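Local coordinates for ferredoxin (Thermus aquaticus, PDB 1H98), which shuttles electrons between metabolic partners through a [3Fe-4S] and a [4Fe-4S] cluster, at residues Ile25-Gly29 with Asp30-Ile34; Lys65-Ile68 with Glu69-Arg72. All coordinates share one frame; numbering follows the deposited sequence.

How the interactions relate
Both contacts are local, between neighbours in the chain, and they differ in depth. Interaction 1 is a beta hairpin, partly buried, with the face bearing I25, F32 and I34 against the two clusters. Interaction 2 lies at the surface, on the C-terminal helix 66-74 that packs beside the hairpin. Cross-strand backbone bonds, isoleucines and aromatic rings hold 25-34 together. Helical backbone bonds, water bridges and a salt bridge mark 65-72. The two elements meet through polar groups. Side chains of the helix reach the turn of the hairpin and the backbone of strand 32-34.

Interaction 1. Residues Ile25-Gly29 with Asp30-Ile34; sequences IYDGG and DQFYI. With SF4 (iron/sulfur cluster), chain B; F3S (Fe3-s4 cluster), chain C.
I25 and I34 pair across a beta hairpin, strand 25-27 running antiparallel to strand 32-34. This hairpin belongs to the two-cluster ferredoxin fold, and both clusters lie against the face bearing I25, F32 and I34. Y26 and Y33 form the hydrogen-bonded pair: Y26 N reaches Y33 O at 2.9 Å, and Y33 N reaches Y26 O at 2.8 Å. At the turn G28 N donates to Q31 O. D27 OD1 accepts from G29 N (2.9 Å) on its anti side, the donor tilted out of the carboxylate plane, making an Asx turn; the same oxygen has a salt bridge to K12. A side chain on G28 would clash with Q31 O and the Y33 ring. G29 has a positive phi that would jam a side chain against the preceding carbonyl.

The apolar contacts divide between the faces. I25 and I34 lie side by side, their CG1 atoms 3.9 Å apart. Both touch S4 of SF4, I34 with CD1 at 3.7 Å. I25 CG2 crosses to F32 CD2. On the face of Y26 and Y33 the rings are oblique, with planes 37° apart. Y33 CG sits between its backbone N and carbonyl carbon (chi1 68°). This swings the ring across to Y26, where Y33 CZ meets Y26 CB at 3.6 Å. The Y26 hydroxyl bonds to E38.

F32 touches the other cluster, its CB 3.8 Å from S1 of F3S. D27 covers one face of the F32 ring. The D27 carboxylate is stacked nearly parallel to the ring, and D27 CA makes a CH-pi contact, 3.7 Å from the ring centroid and 10° off its normal.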
ATOM      1  N   ILE A  25       7.486   0.969   1.959  1.00 13.05           N
ATOM      2  CA  ILE A  25       6.722   0.816   0.722  1.00 12.55           C
ATOM      3  C   ILE A  25       7.735   0.381  -0.333  1.00 14.09           C
ATOM      4  O   ILE A  25       8.698   1.106  -0.615  1.00 15.44           O
ATOM      5  CB  ILE A  25       6.023   2.127   0.305  1.00 11.97           C
ATOM      6  CG1 ILE A  25       5.045   2.565   1.403  1.00 12.18           C
ATOM      7  CG2 ILE A  25       5.278   1.929  -1.020  1.00 12.25           C
ATOM      8  CD1 ILE A  25       4.334   3.875   1.131  1.00 12.00           C
ATOM      9  N   TYR A  26       7.517  -0.800  -0.905  1.00 12.39           N
ATOM     10  CA  TYR A  26       8.446  -1.380  -1.867  1.00 13.03           C
ATOM     11  C   TYR A  26       7.842  -1.745  -3.222  1.00 14.60           C
ATOM     12  O   TYR A  26       6.638  -1.987  -3.343  1.00 13.45           O
ATOM     13  CB  TYR A  26       9.074  -2.643  -1.267  1.00 12.69           C
ATOM     14  CG  TYR A  26       9.670  -2.472   0.112  1.00 15.42           C
ATOM     15  CD1 TYR A  26      10.985  -2.027   0.271  1.00 16.63           C
ATOM     16  CD2 TYR A  26       8.933  -2.786   1.262  1.00 14.14           C
ATOM     17  CE1 TYR A  26      11.558  -1.902   1.530  1.00 15.25           C
ATOM     18  CE2 TYR A  26       9.498  -2.667   2.527  1.00 14.79           C
ATOM     19  CZ  TYR A  26      10.813  -2.224   2.650  1.00 16.55           C
ATOM     20  OH  TYR A  26      11.388  -2.120   3.888  1.00 18.07           O
ATOM     21  N   ASP A  27       8.710  -1.840  -4.227  1.00 15.38           N
ATOM     22  CA  ASP A  27       8.317  -2.188  -5.587  1.00 16.10           C
ATOM     23  C   ASP A  27       7.969  -3.673  -5.654  1.00 15.99           C
ATOM     24  O   ASP A  27       8.819  -4.525  -5.407  1.00 17.48           O
ATOM     25  CB  ASP A  27       9.473  -1.875  -6.550  1.00 16.17           C
ATOM     26  CG  ASP A  27       9.070  -1.964  -8.016  1.00 20.08           C
ATOM     27  OD1 ASP A  27       7.993  -2.503  -8.339  1.00 21.71           O
ATOM     28  OD2 ASP A  27       9.845  -1.486  -8.862  1.00 25.38           O
ATOM     29  N   GLY A  28       6.726  -3.976  -6.016  1.00 16.17           N
ATOM     30  CA  GLY A  28       6.298  -5.358  -6.108  1.00 17.76           C
ATOM     31  C   GLY A  28       6.052  -5.820  -7.531  1.00 18.94           C
ATOM     32  O   GLY A  28       5.384  -6.830  -7.750  1.00 20.88           O
ATOM     33  N   GLY A  29       6.573  -5.083  -8.506  1.00 17.27           N
ATOM     34  CA  GLY A  29       6.385  -5.461  -9.895  1.00 18.05           C
ATOM     35  C   GLY A  29       5.234  -4.718 -10.539  1.00 19.23           C
ATOM     36  O   GLY A  29       5.424  -3.622 -11.065  1.00 21.59           O
ATOM     37  N   ASP A  30       4.032  -5.283 -10.483  1.00 19.71           N
ATOM     38  CA  ASP A  30       2.877  -4.622 -11.083  1.00 18.23           C
ATOM     39  C   ASP A  30       2.312  -3.489 -10.220  1.00 17.10           C
ATOM     40  O   ASP A  30       1.481  -2.706 -10.679  1.00 17.11           O
ATOM     41  CB  ASP A  30       1.790  -5.643 -11.466  1.00 20.72           C
ATOM     42  CG  ASP A  30       1.122  -6.309 -10.262  1.00 26.40           C
ATOM     43  OD1 ASP A  30       1.669  -6.292  -9.132  1.00 27.62           O
ATOM     44  OD2 ASP A  30       0.029  -6.877 -10.467  1.00 29.52           O
ATOM     45  N   GLN A  31       2.792  -3.393  -8.984  1.00 15.11           N
ATOM     46  CA  GLN A  31       2.356  -2.352  -8.058  1.00 13.88           C
ATOM     47  C   GLN A  31       3.344  -2.291  -6.901  1.00 13.70           C
ATOM     48  O   GLN A  31       4.197  -3.171  -6.758  1.00 14.16           O
ATOM     49  CB  GLN A  31       0.963  -2.680  -7.493  1.00 12.01           C
ATOM     50  CG  GLN A  31       0.907  -3.946  -6.621  1.00 12.47           C
ATOM     51  CD  GLN A  31      -0.408  -4.088  -5.852  1.00 14.61           C
ATOM     52  OE1 GLN A  31      -1.328  -4.772  -6.289  1.00 15.04           O
ATOM     53  NE2 GLN A  31      -0.487  -3.448  -4.694  1.00 14.98           N
ATOM     54  N   PHE A  32       3.280  -1.217  -6.125  1.00 12.57           N
ATOM     55  CA  PHE A  32       4.122  -1.102  -4.942  1.00 11.89           C
ATOM     56  C   PHE A  32       3.295  -1.754  -3.832  1.00 11.75           C
ATOM     57  O   PHE A  32       2.099  -1.993  -4.010  1.00 12.55           O
ATOM     58  CB  PHE A  32       4.431   0.362  -4.621  1.00 10.75           C
ATOM     59  CG  PHE A  32       5.716   0.850  -5.226  1.00 13.05           C
ATOM     60  CD1 PHE A  32       5.842   1.002  -6.606  1.00 16.41           C
ATOM     61  CD2 PHE A  32       6.819   1.108  -4.425  1.00 14.08           C
ATOM     62  CE1 PHE A  32       7.058   1.399  -7.178  1.00 14.88           C
ATOM     63  CE2 PHE A  32       8.041   1.505  -4.988  1.00 14.91           C
ATOM     64  CZ  PHE A  32       8.156   1.648  -6.368  1.00 15.21           C
ATOM     65  N   TYR A  33       3.930  -2.120  -2.730  1.00 11.65           N
ATOM     66  CA  TYR A  33       3.202  -2.747  -1.639  1.00 11.69           C
ATOM     67  C   TYR A  33       3.742  -2.227  -0.326  1.00 12.03           C
ATOM     68  O   TYR A  33       4.855  -1.695  -0.273  1.00 11.90           O
ATOM     69  CB  TYR A  33       3.328  -4.274  -1.707  1.00 12.00           C
ATOM     70  CG  TYR A  33       4.721  -4.790  -1.429  1.00 13.67           C
ATOM     71  CD1 TYR A  33       5.107  -5.138  -0.136  1.00 14.81           C
ATOM     72  CD2 TYR A  33       5.656  -4.921  -2.456  1.00 15.64           C
ATOM     73  CE1 TYR A  33       6.387  -5.597   0.131  1.00 17.08           C
ATOM     74  CE2 TYR A  33       6.939  -5.382  -2.200  1.00 16.94           C
ATOM     75  CZ  TYR A  33       7.298  -5.717  -0.906  1.00 19.38           C
ATOM     76  OH  TYR A  33       8.574  -6.174  -0.649  1.00 23.06           O
ATOM     77  N   ILE A  34       2.936  -2.356   0.721  1.00 11.68           N
ATOM     78  CA  ILE A  34       3.311  -1.915   2.056  1.00 10.94           C
ATOM     79  C   ILE A  34       3.654  -3.137   2.900  1.00 12.58           C
ATOM     80  O   ILE A  34       2.866  -4.088   2.977  1.00 13.15           O
ATOM     81  CB  ILE A  34       2.155  -1.116   2.720  1.00 10.95           C
ATOM     82  CG1 ILE A  34       2.011   0.255   2.042  1.00 10.51           C
ATOM     83  CG2 ILE A  34       2.406  -0.947   4.213  1.00 11.10           C
ATOM     84  CD1 ILE A  34       0.765   1.029   2.447  1.00 11.07           C
TER
HETATM   85 FE1  SF4 B 107       2.472   2.724   6.946  1.00 16.83          FE
HETATM   86 FE2  SF4 B 107       4.412   4.325   5.763  1.00 17.29          FE
HETATM   87 FE3  SF4 B 107       1.751   4.629   5.068  1.00 16.15          FE
HETATM   88 FE4  SF4 B 107       2.672   5.427   7.545  1.00 23.94          FE
HETATM   89  S1  SF4 B 107       3.278   6.326   5.491  1.00 22.27           S
HETATM   90  S2  SF4 B 107       0.696   4.200   7.078  1.00 22.42           S
HETATM   91  S3  SF4 B 107       4.229   3.802   8.015  1.00 22.33           S
HETATM   92  S4  SF4 B 107       3.081   2.737   4.703  1.00 21.08           S
HETATM   93 FE1  F3S C 108       2.172   4.833  -4.210  1.00 15.57          FE
HETATM   94 FE3  F3S C 108       1.036   3.186  -6.164  1.00 14.65          FE
HETATM   95 FE4  F3S C 108      -0.237   5.504  -5.340  1.00 16.02          FE
HETATM   96  S1  F3S C 108       3.257   3.753  -5.945  1.00 20.88           S
HETATM   97  S2  F3S C 108       1.530   6.926  -4.885  1.00 22.18           S
HETATM   98  S3  F3S C 108       0.194   3.627  -4.017  1.00 20.81           S
HETATM   99  S4  F3S C 108      -0.000   4.744  -7.496  1.00 21.17           S

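Interaction 2. Residues Lys65-Ile68 with Glu69-Arg72; sequences KSYI and EKNR
Y67 O takes the backbone N of N71 at 3.0 Å, one of three i to i+4 helical bonds here, with K70 N to S66 O and R72 N to I68 O. The N71 side chain adds a second bond to that oxygen. N71 CG lies anti to its own carbonyl carbon (chi1 -82°), which turns the amide back along the helix. N71 ND2 then meets Y67 O at 2.8 Å, with a bent N-H...O angle of 133°. The two donors come from opposite faces of the carbonyl plane, and together they grip the Y67 oxygen. ND2 also donates to I4 O, while OD1 accepts from I34 N. With an alanine at N71, I34 N would probably lose its acceptor, and Y67 O and I4 O would each lose one of their donors.

These residues belong to the C-terminal helix 66-74, which packs against strand 2-4 and the 25-34 hairpin of the ferredoxin fold. Y67 and K70 lie side by side, pointing the same way. The K70 chain is fully extended, and its CD touches Y67 CD2 at 3.8 Å, obliquely to the ring. A water links their ends, 2.9 Å from Y67 OH and 3.0 Å from K70 NZ. Each end also has a protein partner: Y67 OH bonds to E6, and K70 NZ forms a salt bridge to D30 and a probable hydrogen bond to Q31 OE1. W64 meets the Y67 ring edge-to-face.

A second water donates to K65 O and accepts from E69 N, standing between two atoms that are 4.3 Å apart and do not bond directly. E69, bent at chi2 (55°), forms a salt bridge with R72 whose N-H...O bond is weak and long, E69 OE1 lying 3.4 Å from R72 NE. R72 CG lies 3.5 Å from I68 O.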
ATOM      1  N   LYS A  65     -10.538  -6.695  -0.926  1.00 18.63           N
ATOM      2  CA  LYS A  65     -10.000  -7.435   0.221  1.00 20.04           C
ATOM      3  C   LYS A  65      -8.818  -8.325  -0.137  1.00 17.33           C
ATOM      4  O   LYS A  65      -7.924  -8.532   0.683  1.00 18.16           O
ATOM      5  CB  LYS A  65     -11.088  -8.286   0.877  1.00 23.52           C
ATOM      6  CG  LYS A  65     -12.282  -7.483   1.378  1.00 33.19           C
ATOM      7  CD  LYS A  65     -12.053  -6.858   2.742  1.00 35.36           C
ATOM      8  CE  LYS A  65     -12.265  -7.891   3.837  1.00 38.25           C
ATOM      9  NZ  LYS A  65     -12.208  -7.323   5.215  1.00 40.85           N
ATOM     10  N   SER A  66      -8.805  -8.837  -1.361  1.00 16.49           N
ATOM     11  CA  SER A  66      -7.725  -9.708  -1.818  1.00 16.50           C
ATOM     12  C   SER A  66      -6.355  -9.022  -1.798  1.00 16.10           C
ATOM     13  O   SER A  66      -5.319  -9.692  -1.745  1.00 16.43           O
ATOM     14  CB  SER A  66      -8.016 -10.224  -3.228  1.00 17.90           C
ATOM     15  OG  SER A  66      -8.015  -9.166  -4.171  1.00 21.39           O
ATOM     16  N   TYR A  67      -6.343  -7.691  -1.848  1.00 13.56           N
ATOM     17  CA  TYR A  67      -5.087  -6.957  -1.836  1.00 13.14           C
ATOM     18  C   TYR A  67      -4.362  -7.005  -0.496  1.00 14.17           C
ATOM     19  O   TYR A  67      -3.149  -6.788  -0.434  1.00 14.84           O
ATOM     20  CB  TYR A  67      -5.291  -5.527  -2.326  1.00 12.64           C
ATOM     21  CG  TYR A  67      -5.478  -5.483  -3.824  1.00 12.67           C
ATOM     22  CD1 TYR A  67      -6.748  -5.582  -4.390  1.00 14.41           C
ATOM     23  CD2 TYR A  67      -4.376  -5.416  -4.681  1.00 12.37           C
ATOM     24  CE1 TYR A  67      -6.917  -5.624  -5.769  1.00 14.85           C
ATOM     25  CE2 TYR A  67      -4.535  -5.460  -6.062  1.00 12.55           C
ATOM     26  CZ  TYR A  67      -5.806  -5.565  -6.598  1.00 14.70           C
ATOM     27  OH  TYR A  67      -5.979  -5.635  -7.957  1.00 17.35           O
ATOM     28  N   ILE A  68      -5.081  -7.345   0.568  1.00 14.13           N
ATOM     29  CA  ILE A  68      -4.457  -7.456   1.881  1.00 14.04           C
ATOM     30  C   ILE A  68      -3.443  -8.610   1.813  1.00 15.50           C
ATOM     31  O   ILE A  68      -2.256  -8.435   2.131  1.00 14.35           O
ATOM     32  CB  ILE A  68      -5.502  -7.738   2.986  1.00 12.72           C
ATOM     33  CG1 ILE A  68      -6.451  -6.543   3.131  1.00 13.61           C
ATOM     34  CG2 ILE A  68      -4.804  -8.048   4.308  1.00 12.93           C
ATOM     35  CD1 ILE A  68      -7.679  -6.819   3.995  1.00 13.70           C
ATOM     36  N   GLU A  69      -3.898  -9.769   1.341  1.00 16.03           N
ATOM     37  CA  GLU A  69      -3.024 -10.929   1.226  1.00 17.32           C
ATOM     38  C   GLU A  69      -1.951 -10.726   0.157  1.00 16.44           C
ATOM     39  O   GLU A  69      -0.828 -11.205   0.309  1.00 16.67           O
ATOM     40  CB  GLU A  69      -3.830 -12.203   0.956  1.00 18.63           C
ATOM     41  CG  GLU A  69      -2.995 -13.495   0.946  1.00 22.84           C
ATOM     42  CD  GLU A  69      -2.166 -13.717   2.219  1.00 26.51           C
ATOM     43  OE1 GLU A  69      -2.568 -13.256   3.309  1.00 26.98           O
ATOM     44  OE2 GLU A  69      -1.103 -14.373   2.129  1.00 27.93           O
ATOM     45  N   LYS A  70      -2.288 -10.007  -0.913  1.00 14.97           N
ATOM     46  CA  LYS A  70      -1.315  -9.736  -1.972  1.00 14.35           C
ATOM     47  C   LYS A  70      -0.120  -8.959  -1.416  1.00 14.41           C
ATOM     48  O   LYS A  70       1.028  -9.303  -1.689  1.00 15.32           O
ATOM     49  CB  LYS A  70      -1.955  -8.955  -3.126  1.00 14.18           C
ATOM     50  CG  LYS A  70      -1.023  -8.798  -4.314  1.00 15.03           C
ATOM     51  CD  LYS A  70      -1.661  -8.033  -5.451  1.00 14.92           C
ATOM     52  CE  LYS A  70      -0.687  -7.915  -6.619  1.00 16.75           C
ATOM     53  NZ  LYS A  70      -1.244  -7.132  -7.754  1.00 16.69           N
ATOM     54  N   ASN A  71      -0.395  -7.910  -0.640  1.00 13.93           N
ATOM     55  CA  ASN A  71       0.666  -7.110  -0.029  1.00 12.90           C
ATOM     56  C   ASN A  71       1.482  -8.010   0.897  1.00 13.39           C
ATOM     57  O   ASN A  71       2.705  -7.913   0.945  1.00 13.73           O
ATOM     58  CB  ASN A  71       0.079  -5.937   0.762  1.00 11.98           C
ATOM     59  CG  ASN A  71      -0.262  -4.743  -0.115  1.00 13.71           C
ATOM     60  OD1 ASN A  71       0.252  -3.642   0.093  1.00 13.18           O
ATOM     61  ND2 ASN A  71      -1.148  -4.942  -1.079  1.00 11.64           N
ATOM     62  N   ARG A  72       0.799  -8.892   1.627  1.00 13.95           N
ATOM     63  CA  ARG A  72       1.481  -9.825   2.525  1.00 15.06           C
ATOM     64  C   ARG A  72       2.405 -10.768   1.752  1.00 14.91           C
ATOM     65  O   ARG A  72       3.555 -10.967   2.140  1.00 18.39           O
ATOM     66  CB  ARG A  72       0.472 -10.641   3.352  1.00 13.85           C
ATOM     67  CG  ARG A  72      -0.179  -9.862   4.496  1.00 15.89           C
ATOM     68  CD  ARG A  72      -1.219 -10.689   5.253  1.00 16.32           C
ATOM     69  NE  ARG A  72      -0.657 -11.947   5.746  1.00 16.89           N
ATOM     70  CZ  ARG A  72       0.005 -12.082   6.894  1.00 14.93           C
ATOM     71  NH1 ARG A  72       0.184 -11.042   7.694  1.00 14.68           N
ATOM     72  NH2 ARG A  72       0.538 -13.256   7.213  1.00 17.81           N
TER
HETATM   73  O   HOH W   1      -6.804 -10.966   1.551  1.00 20.08           O
HETATM   74  O   HOH W   2      -4.040  -7.731  -8.689  1.00 28.24           O